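Local coordinates for protein cytochrome c class I (Sideroxydans lithotrophicus, PDB 4XXL) that binds a covalently attached heme c whose iron is held by two histidines, and probably serves as an electron shuttle in lithoautotrophic growth, at residues Lys45-Asp50 with Asp54-Lys59; Glu63-Lys68 with Ala73-His78; Glu83-Pro88 with Glu93-Ile98. All coordinates share one frame; numbering follows the deposited sequence.

Interaction 1 (Lys45-Asp50 with Asp54-Lys59). With HEC (heme c), chain B.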
# COMPACT_ATOMS: atom_id res chain seq x y z
N LYS A 45 0.34 -10.81 1.05
CA LYS A 45 -0.40 -11.95 0.46
C LYS A 45 -0.88 -11.62 -0.94
O LYS A 45 -1.03 -12.50 -1.78
CB LYS A 45 -1.57 -12.34 1.35
CG LYS A 45 -1.20 -12.74 2.75
CD LYS A 45 -0.19 -13.88 2.75
CE LYS A 45 -0.15 -14.66 4.05
NZ LYS A 45 -0.19 -13.80 5.25
N CYS A 46 -1.12 -10.34 -1.19
CA CYS A 46 -1.59 -9.93 -2.49
C CYS A 46 -0.61 -9.06 -3.31
O CYS A 46 -0.85 -8.82 -4.47
CB CYS A 46 -2.86 -9.17 -2.30
SG CYS A 46 -4.26 -10.18 -1.71
N HIS A 47 0.38 -8.45 -2.64
CA HIS A 47 1.30 -7.49 -3.27
C HIS A 47 2.71 -7.98 -3.11
O HIS A 47 3.06 -8.46 -2.03
CB HIS A 47 1.17 -6.10 -2.65
CG HIS A 47 -0.19 -5.44 -2.85
ND1 HIS A 47 -0.50 -4.76 -4.00
CD2 HIS A 47 -1.25 -5.30 -2.02
CE1 HIS A 47 -1.69 -4.19 -3.84
NE2 HIS A 47 -2.20 -4.56 -2.67
N GLY A 48 3.49 -7.90 -4.17
CA GLY A 48 4.94 -7.97 -4.01
C GLY A 48 5.60 -6.66 -4.22
O GLY A 48 4.97 -5.73 -4.73
N VAL A 49 6.86 -6.55 -3.81
CA VAL A 49 7.66 -5.40 -4.17
C VAL A 49 7.77 -5.25 -5.69
O VAL A 49 7.53 -4.18 -6.23
CB VAL A 49 8.97 -5.40 -3.41
CG1 VAL A 49 9.92 -4.35 -3.93
CG2 VAL A 49 8.66 -5.11 -1.96
N ASP A 50 8.25 -6.30 -6.35
CA ASP A 50 8.48 -6.24 -7.81
C ASP A 50 7.57 -7.17 -8.58
O ASP A 50 7.28 -6.93 -9.75
CB ASP A 50 9.94 -6.59 -8.12
CG ASP A 50 10.30 -6.43 -9.63
OD1 ASP A 50 9.83 -5.47 -10.28
OD2 ASP A 50 11.08 -7.26 -10.15
N ASP A 54 -2.21 -10.78 -6.83
CA ASP A 54 -3.64 -10.37 -6.91
C ASP A 54 -3.73 -8.84 -7.08
O ASP A 54 -4.51 -8.28 -7.89
CB ASP A 54 -4.40 -10.84 -5.65
CG ASP A 54 -4.10 -12.31 -5.24
OD1 ASP A 54 -2.98 -12.61 -4.72
OD2 ASP A 54 -5.06 -13.13 -5.35
N GLY A 55 -2.84 -8.15 -6.37
CA GLY A 55 -2.73 -6.71 -6.40
C GLY A 55 -1.46 -6.26 -7.16
O GLY A 55 -0.59 -7.07 -7.49
N PRO A 56 -1.39 -5.00 -7.57
CA PRO A 56 -0.19 -4.48 -8.32
C PRO A 56 1.07 -4.54 -7.48
O PRO A 56 1.00 -4.46 -6.22
CB PRO A 56 -0.55 -3.04 -8.63
CG PRO A 56 -1.54 -2.71 -7.54
CD PRO A 56 -2.36 -3.94 -7.34
N SER A 57 2.20 -4.69 -8.14
CA SER A 57 3.45 -4.58 -7.40
C SER A 57 3.59 -3.20 -6.80
O SER A 57 3.11 -2.19 -7.31
CB SER A 57 4.69 -4.96 -8.23
OG SER A 57 4.97 -3.91 -9.14
N TYR A 58 4.35 -3.12 -5.71
CA TYR A 58 4.48 -1.82 -5.12
C TYR A 58 5.37 -0.94 -5.96
O TYR A 58 5.24 0.25 -5.90
CB TYR A 58 4.95 -1.89 -3.68
CG TYR A 58 3.88 -2.43 -2.73
CD1 TYR A 58 2.54 -2.13 -2.92
CD2 TYR A 58 4.22 -3.14 -1.59
CE1 TYR A 58 1.58 -2.58 -1.99
CE2 TYR A 58 3.28 -3.58 -0.68
CZ TYR A 58 1.96 -3.29 -0.87
OH TYR A 58 1.04 -3.72 0.04
N LYS A 59 6.28 -1.54 -6.73
CA LYS A 59 7.08 -0.80 -7.72
C LYS A 59 6.17 -0.11 -8.70
O LYS A 59 6.35 1.10 -8.96
CB LYS A 59 8.06 -1.73 -8.43
CG LYS A 59 8.86 -1.02 -9.54
CD LYS A 59 9.86 -1.94 -10.24
CE LYS A 59 10.45 -1.18 -11.43
NZ LYS A 59 11.91 -1.44 -11.53
FE HEC B . -3.82 -3.72 -1.87
CHA HEC B . -4.35 -1.79 -4.71
CHB HEC B . -1.66 -1.33 -0.63
CHC HEC B . -3.71 -5.40 1.15
CHD HEC B . -5.40 -6.34 -3.30
NA HEC B . -3.19 -1.88 -2.55
C1A HEC B . -3.46 -1.33 -3.75
C2A HEC B . -2.69 -0.15 -3.86
C3A HEC B . -1.93 -0.06 -2.72
C4A HEC B . -2.25 -1.17 -1.88
CMA HEC B . -0.90 0.97 -2.36
CAA HEC B . -2.74 0.78 -5.07
CBA HEC B . -3.85 1.79 -4.88
CGA HEC B . -3.92 2.85 -5.96
O1A HEC B . -3.33 2.68 -7.03
O2A HEC B . -4.47 3.97 -5.68
NB HEC B . -2.88 -3.45 -0.10
C1B HEC B . -2.04 -2.40 0.20
C2B HEC B . -1.58 -2.54 1.55
C3B HEC B . -2.13 -3.64 2.09
C4B HEC B . -2.98 -4.22 1.05
CMB HEC B . -0.66 -1.57 2.24
CAB HEC B . -2.08 -4.17 3.47
CBB HEC B . -2.64 -3.23 4.37
NC HEC B . -4.43 -5.60 -1.22
C1C HEC B . -4.29 -6.00 0.07
C2C HEC B . -4.75 -7.33 0.06
C3C HEC B . -5.17 -7.70 -1.20
C4C HEC B . -4.99 -6.52 -1.98
CMC HEC B . -4.68 -8.19 1.27
CAC HEC B . -5.70 -9.06 -1.64
CBC HEC B . -6.78 -9.63 -0.95
ND HEC B . -4.73 -3.96 -3.58
C1D HEC B . -5.30 -5.13 -4.03
C2D HEC B . -5.90 -4.95 -5.38
C3D HEC B . -5.60 -3.71 -5.73
C4D HEC B . -4.83 -3.09 -4.63
CMD HEC B . -6.62 -5.99 -6.15
CAD HEC B . -5.93 -3.02 -7.07
CBD HEC B . -7.25 -2.31 -7.00
CGD HEC B . -7.69 -1.60 -8.28
O1D HEC B . -6.88 -1.24 -9.19
O2D HEC B . -8.91 -1.30 -8.39
O HOH W 1 2.08 -7.56 -6.51
O HOH W 2 6.84 -4.34 -10.95
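Residues 45-50 and 54-59 form the proximal heme-binding loop of a class I cytochrome c, two segments running roughly the same way (36° apart) between helix 43-46 and helix 58-65; the contact includes the last residues of the CXXCH heme-attachment motif, Cys46 and His47. Cys46 SG is bonded covalently to heme CAC. His47 NE2 coordinates the heme iron FE at 2.0 Å. At the far side of the same ring, His47 ND1 donates to Pro56 O over 2.7 Å; the bond is nearly straight and lies in both the ring plane and the carbonyl plane. Tyr58 takes one face of the imidazole in an offset stack, ring centroids 4.7 Å apart and planes at 19°, while His47 CB rests over the face of the phenol ring. With CG turned beside its own backbone N (chi1 -71°), Tyr58 brings OH to 3.2 Å from heme C2B. Backbone bonds flank the ligand: Gly55 N to Cys46 O, Tyr58 N to Gly48 O and Lys59 N to Val49 O. One water bridges Gly48 N and Gly55 O, a second Asp50 O and Ser57 OG. Ser57 OG also caps Lys60 N, starting helix 58-65. Iron, carbonyl and tyrosine together fix the rotation of the imidazole, and the ND1 bond to a carbonyl would be expected to raise its electron density, probably favouring the oxidised iron.

Interaction 2 (Glu63-Lys68 with Ala73-His78). With HEC (heme c), chain B.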
# COMPACT_ATOMS: atom_id res chain seq x y z
N GLU A 63 5.53 3.84 -9.23
CA GLU A 63 5.63 4.50 -10.59
C GLU A 63 4.36 5.31 -10.89
O GLU A 63 4.40 6.45 -11.42
CB GLU A 63 5.89 3.47 -11.67
CG GLU A 63 7.27 2.86 -11.62
CD GLU A 63 7.43 1.57 -12.44
OE1 GLU A 63 6.44 0.87 -12.82
OE2 GLU A 63 8.61 1.22 -12.67
N LYS A 64 3.19 4.75 -10.60
CA LYS A 64 1.95 5.43 -10.86
C LYS A 64 1.84 6.74 -10.12
O LYS A 64 1.40 7.72 -10.66
CB LYS A 64 0.79 4.53 -10.42
CG LYS A 64 -0.50 5.27 -10.28
CD LYS A 64 -1.69 4.30 -10.05
CE LYS A 64 -2.93 5.07 -9.66
NZ LYS A 64 -4.05 4.22 -9.16
N TYR A 65 2.37 6.77 -8.91
CA TYR A 65 2.20 7.95 -8.10
C TYR A 65 3.43 8.88 -8.09
O TYR A 65 3.37 9.94 -7.47
CB TYR A 65 1.92 7.56 -6.62
CG TYR A 65 0.45 7.21 -6.47
CD1 TYR A 65 -0.48 8.22 -6.22
CD2 TYR A 65 -0.03 5.91 -6.62
CE1 TYR A 65 -1.83 7.93 -6.14
CE2 TYR A 65 -1.39 5.62 -6.53
CZ TYR A 65 -2.29 6.64 -6.29
OH TYR A 65 -3.64 6.35 -6.20
N ARG A 66 4.46 8.55 -8.85
CA ARG A 66 5.72 9.31 -8.80
C ARG A 66 5.43 10.76 -9.13
O ARG A 66 4.79 11.06 -10.18
CB ARG A 66 6.75 8.71 -9.78
CG ARG A 66 8.16 9.26 -9.57
CD ARG A 66 9.19 8.51 -10.35
NE ARG A 66 8.94 8.64 -11.76
CZ ARG A 66 9.55 7.88 -12.68
NH1 ARG A 66 10.46 7.02 -12.32
NH2 ARG A 66 9.28 8.06 -13.95
N GLY A 67 5.92 11.66 -8.28
CA GLY A 67 5.76 13.11 -8.41
C GLY A 67 4.47 13.70 -7.94
O GLY A 67 4.37 14.91 -7.81
N LYS A 68 3.41 12.89 -7.76
CA LYS A 68 2.15 13.47 -7.39
C LYS A 68 2.21 14.18 -6.04
O LYS A 68 2.59 13.57 -5.03
CB LYS A 68 1.02 12.43 -7.37
CG LYS A 68 0.71 11.84 -8.74
CD LYS A 68 -0.59 11.03 -8.76
CE LYS A 68 -0.78 10.40 -10.14
NZ LYS A 68 -0.96 11.47 -11.18
N ALA A 73 -1.12 11.42 0.90
CA ALA A 73 -2.47 11.52 1.44
C ALA A 73 -3.40 10.53 0.70
O ALA A 73 -4.30 9.91 1.29
CB ALA A 73 -3.00 12.92 1.30
N LYS A 74 -3.20 10.41 -0.63
CA LYS A 74 -4.06 9.52 -1.42
C LYS A 74 -3.93 8.06 -1.00
O LYS A 74 -4.95 7.35 -0.99
CB LYS A 74 -3.79 9.58 -2.91
CG LYS A 74 -4.34 10.82 -3.60
CD LYS A 74 -5.68 10.58 -4.27
CE LYS A 74 -5.74 11.21 -5.67
NZ LYS A 74 -6.16 12.65 -5.64
N LEU A 75 -2.69 7.62 -0.75
CA LEU A 75 -2.50 6.21 -0.36
C LEU A 75 -2.89 5.98 1.10
O LEU A 75 -3.40 4.90 1.45
CB LEU A 75 -1.08 5.69 -0.62
CG LEU A 75 -0.66 5.49 -2.11
CD1 LEU A 75 0.63 4.72 -2.22
CD2 LEU A 75 -1.76 4.77 -2.92
N ILE A 76 -2.68 6.98 1.95
CA ILE A 76 -3.20 6.85 3.35
C ILE A 76 -4.72 6.67 3.31
O ILE A 76 -5.26 5.79 4.02
CB ILE A 76 -2.80 8.03 4.27
CG1 ILE A 76 -1.31 7.97 4.50
CG2 ILE A 76 -3.62 7.98 5.56
CD1 ILE A 76 -0.70 9.18 5.22
N HIS A 77 -5.40 7.48 2.46
CA HIS A 77 -6.81 7.32 2.23
C HIS A 77 -7.17 5.95 1.69
O HIS A 77 -8.05 5.28 2.21
CB HIS A 77 -7.34 8.42 1.30
CG HIS A 77 -8.75 8.22 0.93
ND1 HIS A 77 -9.80 8.61 1.74
CD2 HIS A 77 -9.31 7.64 -0.15
CE1 HIS A 77 -10.94 8.29 1.16
NE2 HIS A 77 -10.68 7.69 0.01
N HIS A 78 -6.43 5.50 0.71
CA HIS A 78 -6.74 4.22 0.09
C HIS A 78 -6.69 3.06 1.08
O HIS A 78 -7.50 2.16 0.99
CB HIS A 78 -5.72 3.92 -1.01
CG HIS A 78 -5.87 2.56 -1.60
ND1 HIS A 78 -5.10 1.48 -1.23
CD2 HIS A 78 -6.77 2.09 -2.50
CE1 HIS A 78 -5.52 0.42 -1.89
NE2 HIS A 78 -6.48 0.78 -2.70
FE HEC B . -3.82 -3.72 -1.87
CHA HEC B . -4.35 -1.79 -4.71
CHB HEC B . -1.66 -1.33 -0.63
CHC HEC B . -3.71 -5.40 1.15
CHD HEC B . -5.40 -6.34 -3.30
NA HEC B . -3.19 -1.88 -2.55
C1A HEC B . -3.46 -1.33 -3.75
C2A HEC B . -2.69 -0.15 -3.86
C3A HEC B . -1.93 -0.06 -2.72
C4A HEC B . -2.25 -1.17 -1.88
CMA HEC B . -0.90 0.97 -2.36
CAA HEC B . -2.74 0.78 -5.07
CBA HEC B . -3.85 1.79 -4.88
CGA HEC B . -3.92 2.85 -5.96
O1A HEC B . -3.33 2.68 -7.03
O2A HEC B . -4.47 3.97 -5.68
NB HEC B . -2.88 -3.45 -0.10
C1B HEC B . -2.04 -2.40 0.20
C2B HEC B . -1.58 -2.54 1.55
C3B HEC B . -2.13 -3.64 2.09
C4B HEC B . -2.98 -4.22 1.05
CMB HEC B . -0.66 -1.57 2.24
CAB HEC B . -2.08 -4.17 3.47
CBB HEC B . -2.64 -3.23 4.37
NC HEC B . -4.43 -5.60 -1.22
C1C HEC B . -4.29 -6.00 0.07
C2C HEC B . -4.75 -7.33 0.06
C3C HEC B . -5.17 -7.70 -1.20
C4C HEC B . -4.99 -6.52 -1.98
CMC HEC B . -4.68 -8.19 1.27
CAC HEC B . -5.70 -9.06 -1.64
CBC HEC B . -6.78 -9.63 -0.95
ND HEC B . -4.73 -3.96 -3.58
C1D HEC B . -5.30 -5.13 -4.03
C2D HEC B . -5.90 -4.95 -5.38
C3D HEC B . -5.60 -3.71 -5.73
C4D HEC B . -4.83 -3.09 -4.63
CMD HEC B . -6.62 -5.99 -6.15
CAD HEC B . -5.93 -3.02 -7.07
CBD HEC B . -7.25 -2.31 -7.00
CGD HEC B . -7.69 -1.60 -8.28
O1D HEC B . -6.88 -1.24 -9.19
O2D HEC B . -8.91 -1.30 -8.39
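Tyr65 and Leu75 meet obliquely where the end of helix 58-65 faces helix 71-81, a methyl group lying over an aromatic face. Leu75 CD2 sits 4.2 Å from the centroid of the Tyr65 ring, 29° off its normal, so the CH-pi contact is displaced toward CE2 and CZ; the nearest pair is Leu75 CD2 to Tyr65 CE2. Lys74 comes in on the same side of the ring plane, at the CE1 rim, its CB 4.1 Å from Tyr65 CE1 and its chain crossing the phenol at about a right angle before bending away to a salt bridge with Asp70. The tyrosine reaches this place because its CG lies anti to its own carbonyl carbon (chi1 -81°), which sends the ring from 63-68 across to the heme. There the phenol meets a propionate near its edge: Tyr65 OH donates to heme O2A at 2.6 Å. Lys64, one residue earlier, runs out fully extended and gives its NZ to the other oxygen of the same carboxylate, heme O1A, at 2.7 Å. From 73-78, His78 lays one ring face over heme CBA, a methylene carbon of the same propionate, which lies over the ring centre, while Leu75 CD2 approaches the heme methyl CMA at 3.9 Å. Leu115 of helix 104-115 packs against both Tyr65 and Leu75, burying their contact. A type II turn from Tyr65 to Lys68, with Gly67 at positive phi, then leads the chain away. Leu75 CD2 thus packs on the ring whose hydroxyl is hydrogen-bonded to the propionate: the two donors hold one oxygen each of the carboxylate, and the Lys64 ammonium probably offsets its charge.

Interaction 3 (Glu83-Pro88 with Glu93-Ile98). With HEC (heme c), chain B.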
# COMPACT_ATOMS: atom_id res chain seq x y z
N GLU A 83 -12.46 1.15 0.01
CA GLU A 83 -13.18 1.38 -1.22
C GLU A 83 -12.96 0.20 -2.14
O GLU A 83 -12.11 -0.69 -1.88
CB GLU A 83 -12.69 2.67 -1.86
CG GLU A 83 -13.10 3.89 -1.03
CD GLU A 83 -12.52 5.23 -1.52
OE1 GLU A 83 -11.55 5.25 -2.31
OE2 GLU A 83 -13.04 6.28 -1.07
N LYS A 84 -13.75 0.16 -3.21
CA LYS A 84 -13.69 -0.97 -4.15
C LYS A 84 -12.29 -1.17 -4.74
O LYS A 84 -11.53 -0.24 -5.06
CB LYS A 84 -14.77 -0.85 -5.24
CG LYS A 84 -16.18 -1.00 -4.67
CD LYS A 84 -16.59 -2.47 -4.44
CE LYS A 84 -17.36 -3.02 -5.64
NZ LYS A 84 -18.10 -4.30 -5.41
N ALA A 85 -11.96 -2.44 -4.88
CA ALA A 85 -10.68 -2.87 -5.43
C ALA A 85 -11.07 -3.86 -6.49
O ALA A 85 -11.87 -4.79 -6.24
CB ALA A 85 -9.77 -3.50 -4.37
N LYS A 86 -10.63 -3.57 -7.73
CA LYS A 86 -10.94 -4.43 -8.86
C LYS A 86 -9.81 -5.42 -9.02
O LYS A 86 -8.64 -5.07 -9.14
CB LYS A 86 -11.14 -3.62 -10.12
CG LYS A 86 -11.18 -4.46 -11.37
CD LYS A 86 -12.39 -5.37 -11.39
CE LYS A 86 -13.15 -5.21 -12.70
NZ LYS A 86 -13.95 -3.94 -12.67
N PHE A 87 -10.19 -6.72 -9.03
CA PHE A 87 -9.19 -7.79 -9.14
C PHE A 87 -8.92 -8.18 -10.58
O PHE A 87 -9.79 -7.94 -11.49
CB PHE A 87 -9.58 -9.01 -8.29
CG PHE A 87 -9.38 -8.83 -6.79
CD1 PHE A 87 -10.11 -7.89 -6.10
CD2 PHE A 87 -8.43 -9.57 -6.09
CE1 PHE A 87 -9.92 -7.72 -4.74
CE2 PHE A 87 -8.25 -9.39 -4.71
CZ PHE A 87 -8.96 -8.44 -4.07
N PRO A 88 -7.79 -8.90 -10.83
CA PRO A 88 -7.45 -9.26 -12.18
C PRO A 88 -8.53 -10.08 -12.90
O PRO A 88 -8.78 -9.82 -14.10
CB PRO A 88 -6.17 -10.08 -11.97
CG PRO A 88 -5.47 -9.36 -10.88
CD PRO A 88 -6.63 -9.13 -9.93
N GLU A 93 -13.81 -6.41 -4.57
CA GLU A 93 -13.91 -6.56 -3.09
C GLU A 93 -13.65 -5.17 -2.52
O GLU A 93 -13.05 -4.35 -3.16
CB GLU A 93 -12.85 -7.48 -2.51
CG GLU A 93 -12.86 -8.89 -3.10
CD GLU A 93 -11.83 -9.83 -2.50
OE1 GLU A 93 -11.15 -9.50 -1.48
OE2 GLU A 93 -11.68 -10.96 -3.08
N GLU A 94 -14.08 -4.94 -1.28
CA GLU A 94 -13.68 -3.70 -0.58
C GLU A 94 -12.21 -3.94 -0.19
O GLU A 94 -11.88 -5.04 0.33
CB GLU A 94 -14.55 -3.46 0.67
CG GLU A 94 -16.03 -3.21 0.47
CD GLU A 94 -16.95 -3.72 1.64
OE1 GLU A 94 -17.81 -4.62 1.36
OE2 GLU A 94 -16.80 -3.27 2.84
N HIS A 95 -11.31 -2.97 -0.43
CA HIS A 95 -9.87 -3.16 -0.12
C HIS A 95 -9.66 -3.30 1.38
O HIS A 95 -10.41 -2.69 2.17
CB HIS A 95 -9.02 -2.04 -0.71
CG HIS A 95 -7.51 -2.29 -0.68
ND1 HIS A 95 -6.76 -2.06 0.44
CD2 HIS A 95 -6.68 -2.93 -1.54
CE1 HIS A 95 -5.51 -2.44 0.23
NE2 HIS A 95 -5.39 -2.90 -1.01
N LYS A 96 -8.65 -4.09 1.77
CA LYS A 96 -8.15 -4.21 3.16
C LYS A 96 -8.10 -2.80 3.79
O LYS A 96 -7.59 -1.85 3.16
CB LYS A 96 -6.77 -4.84 3.17
CG LYS A 96 -6.14 -4.94 4.55
CD LYS A 96 -6.88 -5.93 5.37
CE LYS A 96 -6.16 -6.19 6.69
NZ LYS A 96 -6.95 -7.12 7.50
N ASN A 97 -8.71 -2.65 4.95
CA ASN A 97 -8.80 -1.35 5.62
C ASN A 97 -8.08 -1.48 6.95
O ASN A 97 -8.58 -2.22 7.82
CB ASN A 97 -10.27 -0.99 5.81
CG ASN A 97 -10.46 0.31 6.44
OD1 ASN A 97 -9.53 0.91 7.00
ND2 ASN A 97 -11.65 0.77 6.40
N ILE A 98 -6.99 -0.77 7.12
CA ILE A 98 -6.26 -0.84 8.37
C ILE A 98 -6.55 0.35 9.31
O ILE A 98 -5.82 0.56 10.33
CB ILE A 98 -4.75 -1.07 8.17
CG1 ILE A 98 -4.14 0.05 7.36
CG2 ILE A 98 -4.53 -2.47 7.55
CD1 ILE A 98 -2.63 -0.08 7.23
FE HEC B . -3.82 -3.72 -1.87
CHA HEC B . -4.35 -1.79 -4.71
CHB HEC B . -1.66 -1.33 -0.63
CHC HEC B . -3.71 -5.40 1.15
CHD HEC B . -5.40 -6.34 -3.30
NA HEC B . -3.19 -1.88 -2.55
C1A HEC B . -3.46 -1.33 -3.75
C2A HEC B . -2.69 -0.15 -3.86
C3A HEC B . -1.93 -0.06 -2.72
C4A HEC B . -2.25 -1.17 -1.88
CMA HEC B . -0.90 0.97 -2.36
CAA HEC B . -2.74 0.78 -5.07
CBA HEC B . -3.85 1.79 -4.88
CGA HEC B . -3.92 2.85 -5.96
O1A HEC B . -3.33 2.68 -7.03
O2A HEC B . -4.47 3.97 -5.68
NB HEC B . -2.88 -3.45 -0.10
C1B HEC B . -2.04 -2.40 0.20
C2B HEC B . -1.58 -2.54 1.55
C3B HEC B . -2.13 -3.64 2.09
C4B HEC B . -2.98 -4.22 1.05
CMB HEC B . -0.66 -1.57 2.24
CAB HEC B . -2.08 -4.17 3.47
CBB HEC B . -2.64 -3.23 4.37
NC HEC B . -4.43 -5.60 -1.22
C1C HEC B . -4.29 -6.00 0.07
C2C HEC B . -4.75 -7.33 0.06
C3C HEC B . -5.17 -7.70 -1.20
C4C HEC B . -4.99 -6.52 -1.98
CMC HEC B . -4.68 -8.19 1.27
CAC HEC B . -5.70 -9.06 -1.64
CBC HEC B . -6.78 -9.63 -0.95
ND HEC B . -4.73 -3.96 -3.58
C1D HEC B . -5.30 -5.13 -4.03
C2D HEC B . -5.90 -4.95 -5.38
C3D HEC B . -5.60 -3.71 -5.73
C4D HEC B . -4.83 -3.09 -4.63
CMD HEC B . -6.62 -5.99 -6.15
CAD HEC B . -5.93 -3.02 -7.07
CBD HEC B . -7.25 -2.31 -7.00
CGD HEC B . -7.69 -1.60 -8.28
O1D HEC B . -6.88 -1.24 -9.19
O2D HEC B . -8.91 -1.30 -8.39
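A glutamate side chain lies over an aromatic face here: Glu93 covers one side of the Phe87 ring, while the heme methyl CMD sits over the centre of the opposite side, 3.8 Å from its plane. Carboxylate and ring planes are 29° apart, and Glu93 OE1 comes within 3.6 Å of Phe87 CZ. Glu93 runs extended beyond CG, with CG anti to the carbonyl carbon (chi1 -58°), which carries the chain across the ring at about a right angle, CG and CD over the CE1-CZ rim; its OE2 is hydrogen-bonded to His91 NE2, and the His91 ring stacks with Phe87. Behind these side chains lies a small antiparallel hairpin of strands 84-86 and 92-94. Ala85 and Glu93 form its hydrogen-bonded pair, Ala85 N to Glu93 O at 2.8 Å and Glu93 N to Ala85 O at 3.0 Å; Lys84 and Glu94 make the neighbouring non-hydrogen-bonded pair, their side chains diverging. A further bond, His95 N to Glu83 O at 2.8 Å, carries the pairing just past the strand and secures the backbone of the distal heme ligand. His95 NE2 binds the iron at 2.0 Å, across the porphyrin from His47, and ND1 donates to the carbonyl of the next residue, Lys96 O (2.9 Å), tilted from the ring plane. Ala85 CB lies at the edge of the same imidazole. On the other strand, Lys86 N gives a nearly straight bond (171°) to heme O2D, the second propionate. The hairpin holds the ligand's backbone, the following Lys96 carbonyl holds its ND1, and bis-histidine ligation, in place of the His-Met pair of many class I cytochromes, would be expected to lower the heme potential.

Overall arrangement
Following the chain from the N terminus, helix 43-46 leads into interaction 1, which closes a short loop of three residues between 45-50 and 54-59 and delivers the first iron ligand. Helix 58-65 then carries the chain to interaction 2, where 63-68 meets 73-78 of helix 71-81, closing a loop with four residues between the segments. That helix runs into strand 84-86, and interaction 3 closes the hairpin with 93-98, supplying the second ligand. The three lie in series; none nests within or crosses another. Heme c joins them all. Direct touches add to this: Asp54 packs on Phe87 and Pro88 between interactions 1 and 3, and His77 probably hydrogen-bonds Glu83 while His78 packs on His95 between interactions 2 and 3.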